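Local atomic coordinates of chitinase (Chromobacterium violaceum, PDB entry 4TXG), a protein that probably hydrolyses the glycosidic bonds of chitin as a family 18 glycoside hydrolase and probably also binds the polysaccharide. Residues M277-D282 against N332-S337; E314-M319 against R378-F383; P409-Y414 against A586-W591; A564-W569 against S578-Q583; A656-F661 against I780-P785. All blocks are in the same frame, centred on the assembly; numbering follows the deposited sequence.

Followed from the N terminus, the chain first enters a family 18 barrel, where interaction 1 (277-282 with 332-337) closes a loop that holds helix 287-304 and strand 308-312. Interaction 2 opens inside that loop and closes beyond it at 378-383, so the two cross; they also touch, through L335 against S318 and M319. Interaction 3 then closes a long loop from 409-414 to helix 582-594, and interaction 4 is nested within it, joined by a salt bridge between K588 and E580. Interaction 5 stands apart, in series after the rest, and pins the two ends of the C-terminal β domain, its centre about 26 Å from that of interaction 2.

Interaction 1 of 5, residues M277-D282 against N332-S337; sequences MTVNAD and NARLGS
R334 runs its extended side chain past V279 in the opposite direction to the valine, and the tight half of this contact lies along that line. The carbonyl oxygen of V279, the first residue to leave helical geometry after helix 273-278, is gripped side-on by two guanidinium nitrogens. R334 NE lies 2.9 Å from V279 O and stands above the carbonyl plane, while R334 NH2 makes a longer, more bent bond of 3.3 Å to the same V279 O. Both come from one face of the carbonyl, and the oxygen sits in the guanidinium plane; the remaining nitrogen, NH1, is taken by F330 O. Below the charged end, V279 CG1 wedges between R334 CG at 3.7 Å and S337 CB at 3.6 Å, and S337 turns its hydroxyl to G283 O. The other side is looser. A281 and A333 are exposed and meet through a water, which binds A333 O at 2.7 Å but A281 O only weakly. An arginine holding a carbonyl just past a helix end thus ties together two consecutive βα loops, those following strands 247-253 and 308-312, of the (β/α)8 barrel expected of a family 18 glycosidase.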
# COMPACT_ATOMS: atom_id res chain seq x y z
N MET A 277 11.74 5.86 -16.29
CA MET A 277 12.37 4.54 -16.28
C MET A 277 11.42 3.49 -16.87
O MET A 277 11.88 2.56 -17.53
CB MET A 277 12.80 4.13 -14.86
CG MET A 277 13.48 2.75 -14.76
SD MET A 277 12.33 1.39 -14.38
CE MET A 277 12.10 1.69 -12.65
N THR A 278 10.11 3.64 -16.64
CA THR A 278 9.16 2.64 -17.14
C THR A 278 8.53 2.98 -18.48
O THR A 278 8.08 2.08 -19.17
CB THR A 278 8.00 2.39 -16.13
OG1 THR A 278 7.27 3.60 -15.91
CG2 THR A 278 8.54 1.87 -14.81
N VAL A 279 8.46 4.26 -18.83
CA VAL A 279 7.78 4.66 -20.07
C VAL A 279 8.63 5.69 -20.80
O VAL A 279 9.00 6.72 -20.23
CB VAL A 279 6.36 5.24 -19.78
CG1 VAL A 279 5.69 5.72 -21.08
CG2 VAL A 279 5.48 4.20 -19.08
N ASN A 280 8.96 5.41 -22.06
CA ASN A 280 9.67 6.37 -22.90
C ASN A 280 8.85 7.62 -23.13
O ASN A 280 7.63 7.62 -22.98
CB ASN A 280 10.02 5.75 -24.25
CG ASN A 280 10.97 4.58 -24.13
OD1 ASN A 280 11.99 4.67 -23.45
ND2 ASN A 280 10.64 3.48 -24.80
N ALA A 281 9.52 8.70 -23.54
CA ALA A 281 8.83 9.95 -23.80
C ALA A 281 7.78 9.82 -24.91
O ALA A 281 6.85 10.62 -24.98
CB ALA A 281 9.84 11.03 -24.16
N ASP A 282 7.91 8.80 -25.77
CA ASP A 282 6.94 8.62 -26.86
C ASP A 282 5.76 7.73 -26.49
O ASP A 282 4.95 7.38 -27.35
CB ASP A 282 7.65 8.07 -28.11
CG ASP A 282 8.13 6.63 -27.95
OD1 ASP A 282 7.98 6.04 -26.86
OD2 ASP A 282 8.69 6.09 -28.93
N ASN A 332 1.94 13.44 -16.59
CA ASN A 332 0.80 13.79 -17.43
C ASN A 332 1.05 13.48 -18.91
O ASN A 332 0.11 13.30 -19.68
CB ASN A 332 0.43 15.26 -17.22
CG ASN A 332 -0.25 15.50 -15.88
OD1 ASN A 332 -0.76 14.57 -15.26
ND2 ASN A 332 -0.27 16.76 -15.44
N ALA A 333 2.32 13.39 -19.31
CA ALA A 333 2.65 13.05 -20.68
C ALA A 333 2.58 11.54 -20.94
O ALA A 333 2.69 11.09 -22.08
CB ALA A 333 4.06 13.58 -21.02
N ARG A 334 2.37 10.76 -19.89
CA ARG A 334 2.45 9.31 -19.98
C ARG A 334 1.18 8.60 -19.50
O ARG A 334 1.18 7.38 -19.36
CB ARG A 334 3.64 8.79 -19.15
CG ARG A 334 5.01 9.10 -19.73
CD ARG A 334 6.10 8.91 -18.65
NE ARG A 334 7.44 8.93 -19.24
CZ ARG A 334 8.09 10.04 -19.58
NH1 ARG A 334 7.53 11.24 -19.40
NH2 ARG A 334 9.30 9.96 -20.12
N LEU A 335 0.11 9.34 -19.26
CA LEU A 335 -1.06 8.78 -18.57
C LEU A 335 -1.55 7.47 -19.18
O LEU A 335 -1.83 6.51 -18.46
CB LEU A 335 -2.21 9.78 -18.54
CG LEU A 335 -1.92 11.10 -17.81
CD1 LEU A 335 -3.13 12.03 -17.93
CD2 LEU A 335 -1.54 10.87 -16.34
N GLY A 336 -1.63 7.42 -20.51
CA GLY A 336 -2.17 6.25 -21.17
C GLY A 336 -1.27 5.03 -21.18
O GLY A 336 -1.69 3.92 -21.54
N SER A 337 -0.01 5.24 -20.78
CA SER A 337 1.02 4.20 -20.86
C SER A 337 1.46 3.68 -19.51
O SER A 337 2.15 2.67 -19.44
CB SER A 337 2.25 4.75 -21.58
OG SER A 337 1.91 5.20 -22.87
O HOH W 1 3.59 9.74 -24.20

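Interaction 2 of 5, residues E314-M319 against R378-F383; sequences EYPTSM and RGMETF. With CS (cesium ion), chain D.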
# COMPACT_ATOMS: atom_id res chain seq x y z
N GLU A 314 4.71 6.28 -6.72
CA GLU A 314 3.54 7.12 -6.45
C GLU A 314 3.35 8.17 -7.55
O GLU A 314 3.90 9.26 -7.44
CB GLU A 314 3.67 7.81 -5.08
CG GLU A 314 3.93 6.81 -3.91
CD GLU A 314 3.90 7.42 -2.51
OE1 GLU A 314 3.60 8.62 -2.34
OE2 GLU A 314 4.18 6.68 -1.54
N TYR A 315 2.57 7.88 -8.60
CA TYR A 315 1.77 6.65 -8.78
C TYR A 315 1.67 6.31 -10.26
O TYR A 315 1.63 7.22 -11.08
CB TYR A 315 0.33 6.82 -8.27
CG TYR A 315 0.23 7.13 -6.82
CD1 TYR A 315 0.24 6.11 -5.88
CD2 TYR A 315 0.15 8.44 -6.37
CE1 TYR A 315 0.15 6.39 -4.54
CE2 TYR A 315 0.07 8.73 -5.04
CZ TYR A 315 0.07 7.70 -4.13
OH TYR A 315 -0.01 7.98 -2.79
N PRO A 316 1.57 5.02 -10.59
CA PRO A 316 1.38 4.61 -11.98
C PRO A 316 -0.10 4.67 -12.38
O PRO A 316 -0.69 3.65 -12.75
CB PRO A 316 1.90 3.17 -12.00
CG PRO A 316 1.51 2.65 -10.62
CD PRO A 316 1.70 3.85 -9.69
N THR A 317 -0.69 5.85 -12.29
CA THR A 317 -2.11 5.96 -12.58
C THR A 317 -2.35 6.90 -13.76
O THR A 317 -1.59 7.84 -14.00
CB THR A 317 -2.89 6.46 -11.35
OG1 THR A 317 -4.29 6.49 -11.64
CG2 THR A 317 -2.43 7.85 -10.91
N SER A 318 -3.43 6.64 -14.49
CA SER A 318 -3.78 7.46 -15.64
C SER A 318 -4.65 8.68 -15.28
O SER A 318 -5.08 9.40 -16.18
CB SER A 318 -4.50 6.62 -16.69
OG SER A 318 -5.79 6.22 -16.23
N MET A 319 -4.90 8.92 -13.99
CA MET A 319 -5.59 10.13 -13.55
C MET A 319 -4.68 11.34 -13.76
O MET A 319 -3.54 11.33 -13.32
CB MET A 319 -6.01 10.07 -12.07
CG MET A 319 -6.77 8.82 -11.66
SD MET A 319 -8.36 8.58 -12.49
CE MET A 319 -9.36 9.88 -11.81
N ARG A 378 -8.94 4.48 -9.79
CA ARG A 378 -9.81 4.57 -10.97
C ARG A 378 -8.96 4.64 -12.25
O ARG A 378 -9.43 4.30 -13.33
CB ARG A 378 -10.74 5.78 -10.87
CG ARG A 378 -11.75 5.88 -12.00
CD ARG A 378 -12.77 6.97 -11.72
NE ARG A 378 -13.57 6.68 -10.54
CZ ARG A 378 -14.78 6.11 -10.56
NH1 ARG A 378 -15.33 5.77 -11.72
NH2 ARG A 378 -15.44 5.90 -9.43
N GLY A 379 -7.71 5.06 -12.11
CA GLY A 379 -6.81 5.14 -13.25
C GLY A 379 -5.81 4.00 -13.31
O GLY A 379 -4.82 4.09 -14.01
N MET A 380 -6.07 2.92 -12.57
CA MET A 380 -5.12 1.81 -12.55
C MET A 380 -5.74 0.48 -13.02
O MET A 380 -5.33 -0.60 -12.58
CB MET A 380 -4.53 1.69 -11.13
CG MET A 380 -3.69 2.93 -10.78
SD MET A 380 -3.17 3.12 -9.07
CE MET A 380 -2.11 1.69 -8.91
N GLU A 381 -6.70 0.60 -13.94
CA GLU A 381 -7.33 -0.54 -14.61
C GLU A 381 -7.83 -1.56 -13.58
O GLU A 381 -8.67 -1.20 -12.76
CB GLU A 381 -6.36 -1.14 -15.64
CG GLU A 381 -6.00 -0.07 -16.70
CD GLU A 381 -5.25 -0.58 -17.92
OE1 GLU A 381 -5.04 -1.81 -18.03
OE2 GLU A 381 -4.88 0.26 -18.78
N THR A 382 -7.31 -2.78 -13.60
CA THR A 382 -7.66 -3.77 -12.57
C THR A 382 -6.45 -4.19 -11.72
O THR A 382 -6.46 -5.25 -11.10
CB THR A 382 -8.28 -5.04 -13.18
OG1 THR A 382 -7.32 -5.69 -14.04
CG2 THR A 382 -9.52 -4.70 -14.00
N PHE A 383 -5.43 -3.34 -11.68
CA PHE A 383 -4.18 -3.65 -10.98
C PHE A 383 -3.67 -5.04 -11.37
O PHE A 383 -3.40 -5.89 -10.51
CB PHE A 383 -4.36 -3.55 -9.46
CG PHE A 383 -3.13 -3.02 -8.76
CD1 PHE A 383 -1.89 -3.57 -9.03
CD2 PHE A 383 -3.22 -1.95 -7.89
CE1 PHE A 383 -0.75 -3.09 -8.41
CE2 PHE A 383 -2.08 -1.46 -7.27
CZ PHE A 383 -0.85 -2.02 -7.53
CS CS D . 2.43 7.95 0.61
O HOH W 2 1.10 10.02 -1.28
O HOH W 3 3.99 10.69 1.89
O HOH W 4 4.04 6.19 3.09
O HOH W 5 5.27 6.33 1.10
O HOH W 6 0.60 9.21 2.14
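Two βα loops of the family 18 (β/α)8 barrel meet where S318 and T317 settle on G379; the first of them carries near its start E314, the glutamate completing a sequence that matches the DxxDxDxE signature of the family. The principle at work is backbone packing: G379 brings its main chain up to the opposing loop, so that G379 CA lies 3.3 Å from T317 OG1. S318 N donates to G379 O at 2.9 Å in a nearly straight bond (166°), and N339 ND2 shares that oxygen. With OG1 anti to the backbone N (chi1 -177°), T317 reaches L376 O and leaves its CB against M380 CG. M380 crosses P316, the centre of an inverse gamma turn, whereas M319 is folded back at chi2 and chi3 to lay its SD 3.6 Å from G379 N. At the strand end of this loop, before a cis peptide between E314 and Y315, the carboxylate of E314 holds a cesium ion with both oxygens, aided by five waters and M395 SD. One of those waters also bonds Y315 OH, at 2.8 Å, and E314 CB sits 3.5 Å above the centre of the Y315 ring.

Interaction 3 of 5, residues P409-Y414 against A586-W591; sequences PNAALY and AQKAAW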
# COMPACT_ATOMS: atom_id res chain seq x y z
N PRO A 409 -10.51 12.13 9.71
CA PRO A 409 -9.48 11.16 10.09
C PRO A 409 -8.50 10.88 8.96
O PRO A 409 -8.87 10.83 7.78
CB PRO A 409 -10.28 9.89 10.42
CG PRO A 409 -11.72 10.30 10.46
CD PRO A 409 -11.84 11.51 9.60
N ASN A 410 -7.26 10.67 9.36
CA ASN A 410 -6.19 10.33 8.44
C ASN A 410 -6.33 8.90 7.89
O ASN A 410 -5.94 8.61 6.76
CB ASN A 410 -4.85 10.50 9.17
CG ASN A 410 -3.67 10.26 8.26
OD1 ASN A 410 -3.01 9.24 8.35
ND2 ASN A 410 -3.43 11.19 7.37
N ALA A 411 -6.94 8.02 8.68
CA ALA A 411 -6.93 6.60 8.37
C ALA A 411 -8.17 5.88 8.90
O ALA A 411 -8.06 4.88 9.60
CB ALA A 411 -5.67 5.96 8.95
N ALA A 412 -9.36 6.40 8.59
CA ALA A 412 -10.59 5.76 9.06
C ALA A 412 -10.62 4.27 8.70
O ALA A 412 -10.28 3.89 7.58
CB ALA A 412 -11.81 6.47 8.47
N LEU A 413 -11.03 3.43 9.64
CA LEU A 413 -11.23 2.01 9.33
C LEU A 413 -12.45 1.80 8.43
O LEU A 413 -12.40 1.03 7.46
CB LEU A 413 -11.40 1.19 10.61
CG LEU A 413 -11.68 -0.31 10.43
CD1 LEU A 413 -10.57 -0.98 9.63
CD2 LEU A 413 -11.85 -0.98 11.78
N TYR A 414 -13.54 2.48 8.77
CA TYR A 414 -14.83 2.33 8.09
C TYR A 414 -15.38 3.64 7.56
O TYR A 414 -15.00 4.72 8.00
CB TYR A 414 -15.88 1.78 9.05
CG TYR A 414 -15.69 0.38 9.58
CD1 TYR A 414 -15.29 -0.66 8.75
CD2 TYR A 414 -15.99 0.09 10.91
CE1 TYR A 414 -15.15 -1.95 9.24
CE2 TYR A 414 -15.85 -1.19 11.41
CZ TYR A 414 -15.44 -2.20 10.57
OH TYR A 414 -15.32 -3.47 11.07
N ALA A 586 -6.09 -1.15 18.56
CA ALA A 586 -6.73 -2.37 19.04
C ALA A 586 -7.94 -2.72 18.19
O ALA A 586 -8.19 -3.89 17.88
CB ALA A 586 -7.13 -2.24 20.50
N GLN A 587 -8.70 -1.70 17.82
CA GLN A 587 -9.88 -1.89 16.98
C GLN A 587 -9.47 -2.39 15.57
O GLN A 587 -10.07 -3.32 15.04
CB GLN A 587 -10.70 -0.58 16.90
CG GLN A 587 -12.00 -0.71 16.11
CD GLN A 587 -13.02 0.38 16.38
OE1 GLN A 587 -12.77 1.33 17.14
NE2 GLN A 587 -14.20 0.26 15.76
N LYS A 588 -8.43 -1.81 14.99
CA LYS A 588 -7.95 -2.25 13.68
C LYS A 588 -7.34 -3.65 13.75
O LYS A 588 -7.50 -4.46 12.83
CB LYS A 588 -6.94 -1.26 13.11
CG LYS A 588 -7.61 0.04 12.68
CD LYS A 588 -6.59 1.04 12.12
CE LYS A 588 -7.27 2.35 11.75
NZ LYS A 588 -6.31 3.31 11.10
N ALA A 589 -6.65 -3.93 14.85
CA ALA A 589 -6.04 -5.23 15.05
C ALA A 589 -7.10 -6.33 15.14
O ALA A 589 -6.90 -7.43 14.63
CB ALA A 589 -5.16 -5.24 16.30
N ALA A 590 -8.22 -6.03 15.78
CA ALA A 590 -9.30 -7.01 15.86
C ALA A 590 -9.83 -7.31 14.46
O ALA A 590 -10.11 -8.46 14.12
CB ALA A 590 -10.43 -6.50 16.76
N TRP A 591 -9.95 -6.25 13.66
CA TRP A 591 -10.44 -6.35 12.29
C TRP A 591 -9.48 -7.17 11.41
O TRP A 591 -9.92 -7.96 10.57
CB TRP A 591 -10.65 -4.94 11.73
CG TRP A 591 -11.05 -4.85 10.28
CD1 TRP A 591 -12.31 -4.80 9.77
CD2 TRP A 591 -10.15 -4.78 9.16
NE1 TRP A 591 -12.25 -4.71 8.39
CE2 TRP A 591 -10.94 -4.70 8.00
CE3 TRP A 591 -8.76 -4.78 9.04
CZ2 TRP A 591 -10.38 -4.62 6.72
CZ3 TRP A 591 -8.20 -4.70 7.78
CH2 TRP A 591 -9.01 -4.63 6.63
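The irregular segment 409-414 passes beside helix 582-594, coming nearest where the CA atoms of L413 and K588 are 6.9 Å apart. L413 carries most of the side-chain packing. With CG anti to its own nitrogen (chi1 177°), it reaches toward the helix and sets CD1 over one face of the W591 five-membered ring, 3.9 Å from its centroid and 11° off the normal, a CH-pi contact. The same leucine offers CG to a face of the Y414 ring, so it touches a face of both aromatics. In the (β/α)8 barrel this helix leads into strand 599-603, and the loop after strand 391-395 is thereby laid against it. Y414 meets W591 obliquely, the Y414 OH coming to the indole edge 3.5 Å from W591 CD1; W591 NE1 is bound by D442. Earlier in both segments, K588, extended beyond CG, sends NZ to A411 O, 2.8 Å away and in the carbonyl plane, while E580 supplies a salt bridge to that same NZ.

Interaction 4 of 5, residues A564-W569 against S578-Q583; sequences AAPWLW and STEDEQ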
# COMPACT_ATOMS: atom_id res chain seq x y z
N ALA A 564 -13.33 4.14 13.88
CA ALA A 564 -12.12 3.72 14.60
C ALA A 564 -11.05 4.81 14.54
O ALA A 564 -9.89 4.55 14.20
CB ALA A 564 -11.58 2.39 14.06
N ALA A 565 -11.44 6.02 14.89
CA ALA A 565 -10.57 7.19 14.73
C ALA A 565 -10.51 8.06 15.99
O ALA A 565 -11.54 8.54 16.46
CB ALA A 565 -11.03 8.01 13.55
N PRO A 566 -9.31 8.25 16.54
CA PRO A 566 -9.10 9.24 17.59
C PRO A 566 -8.61 10.56 16.99
O PRO A 566 -8.03 10.57 15.91
CB PRO A 566 -8.01 8.61 18.47
CG PRO A 566 -7.20 7.75 17.50
CD PRO A 566 -8.09 7.44 16.29
N TRP A 567 -8.85 11.65 17.70
CA TRP A 567 -8.26 12.92 17.34
C TRP A 567 -8.18 13.84 18.53
O TRP A 567 -8.77 13.59 19.58
CB TRP A 567 -9.04 13.60 16.21
CG TRP A 567 -10.42 14.12 16.53
CD1 TRP A 567 -10.77 15.40 16.85
CD2 TRP A 567 -11.65 13.37 16.48
NE1 TRP A 567 -12.14 15.50 17.02
CE2 TRP A 567 -12.70 14.26 16.78
CE3 TRP A 567 -11.96 12.03 16.21
CZ2 TRP A 567 -14.04 13.86 16.84
CZ3 TRP A 567 -13.29 11.63 16.26
CH2 TRP A 567 -14.31 12.54 16.57
N LEU A 568 -7.43 14.91 18.34
CA LEU A 568 -7.38 15.99 19.31
C LEU A 568 -8.12 17.18 18.76
O LEU A 568 -7.90 17.57 17.62
CB LEU A 568 -5.93 16.36 19.62
CG LEU A 568 -5.07 15.25 20.21
CD1 LEU A 568 -3.65 15.76 20.35
CD2 LEU A 568 -5.65 14.81 21.55
N TRP A 569 -8.99 17.76 19.58
CA TRP A 569 -9.67 18.99 19.21
C TRP A 569 -9.31 20.06 20.22
O TRP A 569 -9.56 19.91 21.42
CB TRP A 569 -11.19 18.77 19.15
CG TRP A 569 -12.00 20.01 18.94
CD1 TRP A 569 -12.90 20.57 19.81
CD2 TRP A 569 -11.99 20.85 17.78
NE1 TRP A 569 -13.46 21.70 19.26
CE2 TRP A 569 -12.92 21.89 18.00
CE3 TRP A 569 -11.30 20.82 16.56
CZ2 TRP A 569 -13.16 22.91 17.07
CZ3 TRP A 569 -11.54 21.83 15.63
CH2 TRP A 569 -12.47 22.85 15.89
N SER A 578 -5.56 14.73 13.60
CA SER A 578 -5.92 13.32 13.50
C SER A 578 -4.82 12.45 14.08
O SER A 578 -3.66 12.56 13.69
CB SER A 578 -6.18 12.92 12.04
OG SER A 578 -6.34 11.52 11.95
N THR A 579 -5.18 11.57 15.01
CA THR A 579 -4.19 10.75 15.69
C THR A 579 -4.43 9.26 15.47
O THR A 579 -5.39 8.85 14.81
CB THR A 579 -4.15 11.06 17.20
OG1 THR A 579 -5.44 10.82 17.78
CG2 THR A 579 -3.75 12.52 17.45
N GLU A 580 -3.54 8.45 16.02
CA GLU A 580 -3.66 7.00 15.99
C GLU A 580 -3.07 6.53 17.31
O GLU A 580 -1.92 6.86 17.62
CB GLU A 580 -2.91 6.41 14.78
CG GLU A 580 -3.08 4.90 14.58
CD GLU A 580 -4.37 4.55 13.85
OE1 GLU A 580 -5.47 4.89 14.34
OE2 GLU A 580 -4.30 3.93 12.78
N ASP A 581 -3.84 5.80 18.11
CA ASP A 581 -3.28 5.38 19.40
C ASP A 581 -3.80 4.00 19.80
O ASP A 581 -4.28 3.25 18.95
CB ASP A 581 -3.52 6.43 20.50
CG ASP A 581 -4.99 6.69 20.82
OD1 ASP A 581 -5.87 5.83 20.57
OD2 ASP A 581 -5.28 7.79 21.37
N GLU A 582 -3.67 3.65 21.08
CA GLU A 582 -3.91 2.26 21.45
C GLU A 582 -5.35 1.82 21.21
O GLU A 582 -5.62 0.66 20.91
CB GLU A 582 -3.53 2.03 22.91
CG GLU A 582 -2.03 2.17 23.14
CD GLU A 582 -1.68 2.66 24.53
OE1 GLU A 582 -1.49 3.89 24.72
OE2 GLU A 582 -1.57 1.80 25.44
N GLN A 583 -6.29 2.76 21.31
CA GLN A 583 -7.69 2.38 21.13
C GLN A 583 -7.97 2.03 19.67
O GLN A 583 -8.64 1.03 19.38
CB GLN A 583 -8.64 3.49 21.61
CG GLN A 583 -10.11 3.04 21.63
CD GLN A 583 -11.03 4.08 22.26
OE1 GLN A 583 -10.59 5.17 22.62
NE2 GLN A 583 -12.31 3.74 22.39
O HOH W 7 -7.72 5.62 12.80
O HOH W 8 -8.23 10.10 13.21
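The flat groups flank the place where P566 and W567 meet S578 to D581. The W567 indole leads away from segment 578-583, with F576 stacked on it and NE1 bound to N476 O; W567 meets S578 through CB, 4.1 Å from S578 CA. The D581 carboxylate lies beside the P566 ring, OD1 being 3.9 Å from P566 CG; Q583 N meets OD1 from above the carboxylate plane, an N-cap bond at the start of helix 582-594, while R557 and K526 hold OD2 in salt bridges. Between these groups the proline ring crosses T579 obliquely, its CG packed 3.4 Å from T579 O. W567 and S578 form an antiparallel non-hydrogen-bonded pair in a four-stranded sheet inserted between strand 457-462 and helix 582-594, consistent with the α+β insertion domain of many family 18 chitinases. The pairing ends as segment 578-583 turns toward the helix. There T579 N donates to P566 O at 3.2 Å, from above the carbonyl plane, and a water bridges that oxygen to S578 OG, which also accepts from N410 N. T579 CG2, anti to its carbonyl carbon, rests against L568 CG, the side chains crossing at about a right angle. Where A564 and A565 form a G1 bulge opposite N560, a second water lies 2.8 Å from both A564 O and E580 OE1, and S584 OG also reaches that carboxylate oxygen.

Interaction 5 of 5, residues A656-F661 against I780-P785; sequences AIDVGF and IRDEAP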
# COMPACT_ATOMS: atom_id res chain seq x y z
N ALA A 656 -10.46 -28.67 -14.79
CA ALA A 656 -10.28 -27.33 -15.31
C ALA A 656 -10.47 -27.29 -16.82
O ALA A 656 -10.50 -28.33 -17.48
CB ALA A 656 -8.91 -26.79 -14.94
N ILE A 657 -10.62 -26.09 -17.36
CA ILE A 657 -10.65 -25.90 -18.81
C ILE A 657 -9.83 -24.65 -19.12
O ILE A 657 -9.80 -23.72 -18.31
CB ILE A 657 -12.10 -25.78 -19.34
CG1 ILE A 657 -12.13 -25.76 -20.88
CG2 ILE A 657 -12.81 -24.56 -18.74
CD1 ILE A 657 -13.53 -25.82 -21.48
N ASP A 658 -9.15 -24.62 -20.26
CA ASP A 658 -8.32 -23.45 -20.57
C ASP A 658 -9.13 -22.37 -21.28
O ASP A 658 -9.13 -22.27 -22.50
CB ASP A 658 -7.13 -23.84 -21.44
CG ASP A 658 -6.01 -22.83 -21.37
OD1 ASP A 658 -6.23 -21.71 -20.83
OD2 ASP A 658 -4.90 -23.15 -21.84
N VAL A 659 -9.85 -21.59 -20.47
CA VAL A 659 -10.58 -20.43 -20.95
C VAL A 659 -9.96 -19.23 -20.26
O VAL A 659 -9.74 -19.25 -19.04
CB VAL A 659 -12.09 -20.54 -20.66
CG1 VAL A 659 -12.81 -19.24 -21.02
CG2 VAL A 659 -12.67 -21.71 -21.43
N GLY A 660 -9.64 -18.19 -21.03
CA GLY A 660 -9.00 -17.01 -20.49
C GLY A 660 -9.96 -15.85 -20.36
O GLY A 660 -10.87 -15.69 -21.18
N PHE A 661 -9.77 -15.03 -19.33
CA PHE A 661 -10.60 -13.86 -19.07
C PHE A 661 -9.75 -12.64 -18.81
O PHE A 661 -8.78 -12.71 -18.05
CB PHE A 661 -11.50 -14.06 -17.85
CG PHE A 661 -12.53 -15.14 -17.99
CD1 PHE A 661 -12.18 -16.48 -17.82
CD2 PHE A 661 -13.85 -14.82 -18.24
CE1 PHE A 661 -13.14 -17.47 -17.93
CE2 PHE A 661 -14.81 -15.82 -18.36
CZ PHE A 661 -14.45 -17.14 -18.20
N ILE A 780 -10.63 -22.66 -14.24
CA ILE A 780 -9.85 -22.37 -15.43
C ILE A 780 -8.38 -22.66 -15.17
O ILE A 780 -7.90 -22.55 -14.04
CB ILE A 780 -10.04 -20.92 -15.94
CG1 ILE A 780 -9.48 -19.89 -14.97
CG2 ILE A 780 -11.52 -20.64 -16.21
CD1 ILE A 780 -9.45 -18.48 -15.56
N ARG A 781 -7.67 -23.07 -16.21
CA ARG A 781 -6.27 -23.47 -16.08
C ARG A 781 -5.38 -22.31 -15.63
O ARG A 781 -4.35 -22.53 -15.00
CB ARG A 781 -5.74 -24.04 -17.39
CG ARG A 781 -6.42 -25.32 -17.86
CD ARG A 781 -5.42 -26.17 -18.65
NE ARG A 781 -4.38 -26.69 -17.78
CZ ARG A 781 -3.19 -27.11 -18.19
NH1 ARG A 781 -2.87 -27.06 -19.48
NH2 ARG A 781 -2.31 -27.58 -17.31
N ASP A 782 -5.76 -21.07 -15.96
CA ASP A 782 -4.97 -19.91 -15.54
C ASP A 782 -4.89 -19.80 -14.02
O ASP A 782 -3.94 -19.22 -13.48
CB ASP A 782 -5.55 -18.61 -16.11
CG ASP A 782 -5.22 -18.43 -17.58
OD1 ASP A 782 -4.29 -19.10 -18.07
OD2 ASP A 782 -5.91 -17.63 -18.25
N GLU A 783 -5.89 -20.34 -13.33
CA GLU A 783 -5.93 -20.29 -11.87
C GLU A 783 -5.69 -21.64 -11.22
O GLU A 783 -5.31 -21.72 -10.05
CB GLU A 783 -7.28 -19.75 -11.38
CG GLU A 783 -7.54 -18.32 -11.81
CD GLU A 783 -8.82 -17.77 -11.21
OE1 GLU A 783 -9.87 -18.43 -11.35
OE2 GLU A 783 -8.75 -16.67 -10.61
N ALA A 784 -5.93 -22.70 -11.98
CA ALA A 784 -5.84 -24.06 -11.45
C ALA A 784 -5.05 -24.95 -12.41
O ALA A 784 -5.61 -25.87 -13.01
CB ALA A 784 -7.25 -24.62 -11.20
N PRO A 785 -3.74 -24.69 -12.53
CA PRO A 785 -2.91 -25.33 -13.56
C PRO A 785 -2.63 -26.82 -13.34
O PRO A 785 -2.18 -27.49 -14.27
CB PRO A 785 -1.61 -24.53 -13.50
CG PRO A 785 -1.54 -24.07 -12.08
CD PRO A 785 -2.95 -23.76 -11.70
O HOH W 9 -7.39 -20.74 -18.40
O HOH W 10 -4.28 -26.02 -21.92
O HOH W 11 -7.72 -15.78 -17.51
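A656 opens the contact by resting its methyl on the side chain of R781, CB to CG 4.1 Å. The next residue, I657, pairs in parallel with I780, both side chains on the same face of the sheet, and its O receives R781 N at 3.1 Å from well above the carbonyl plane; I780 CA adds a CH...O contact. D658 then centres an inverse gamma turn. Its CB packs on R781 CG, but the charged ends stay apart (OD2 to NH1 5.0 Å) and are joined by a water; R684 takes OD1 in a salt bridge, which probably eases the nearness of the D658 and D782 carboxylates. R781, bent at chi3 (69°), donates from NH2 to P785 O, which lies in the guanidinium plane, 3.0 Å away. At V659 the carbonyl O lies 3.5 Å from I780 CB, and a second water links this oxygen with D658 OD1 and D782 N. G660 passes D782 OD2, which a third water joins to F661 N. I780 CG2 meets the edge of the F661 ring, 4.0 Å from CE1, while Y769 stacks on that ring. Strand 656-657 joins one sheet and strand 659-664 another, the turn at D658 marking the crossing: an edge strand switching sheets, as in a β sandwich.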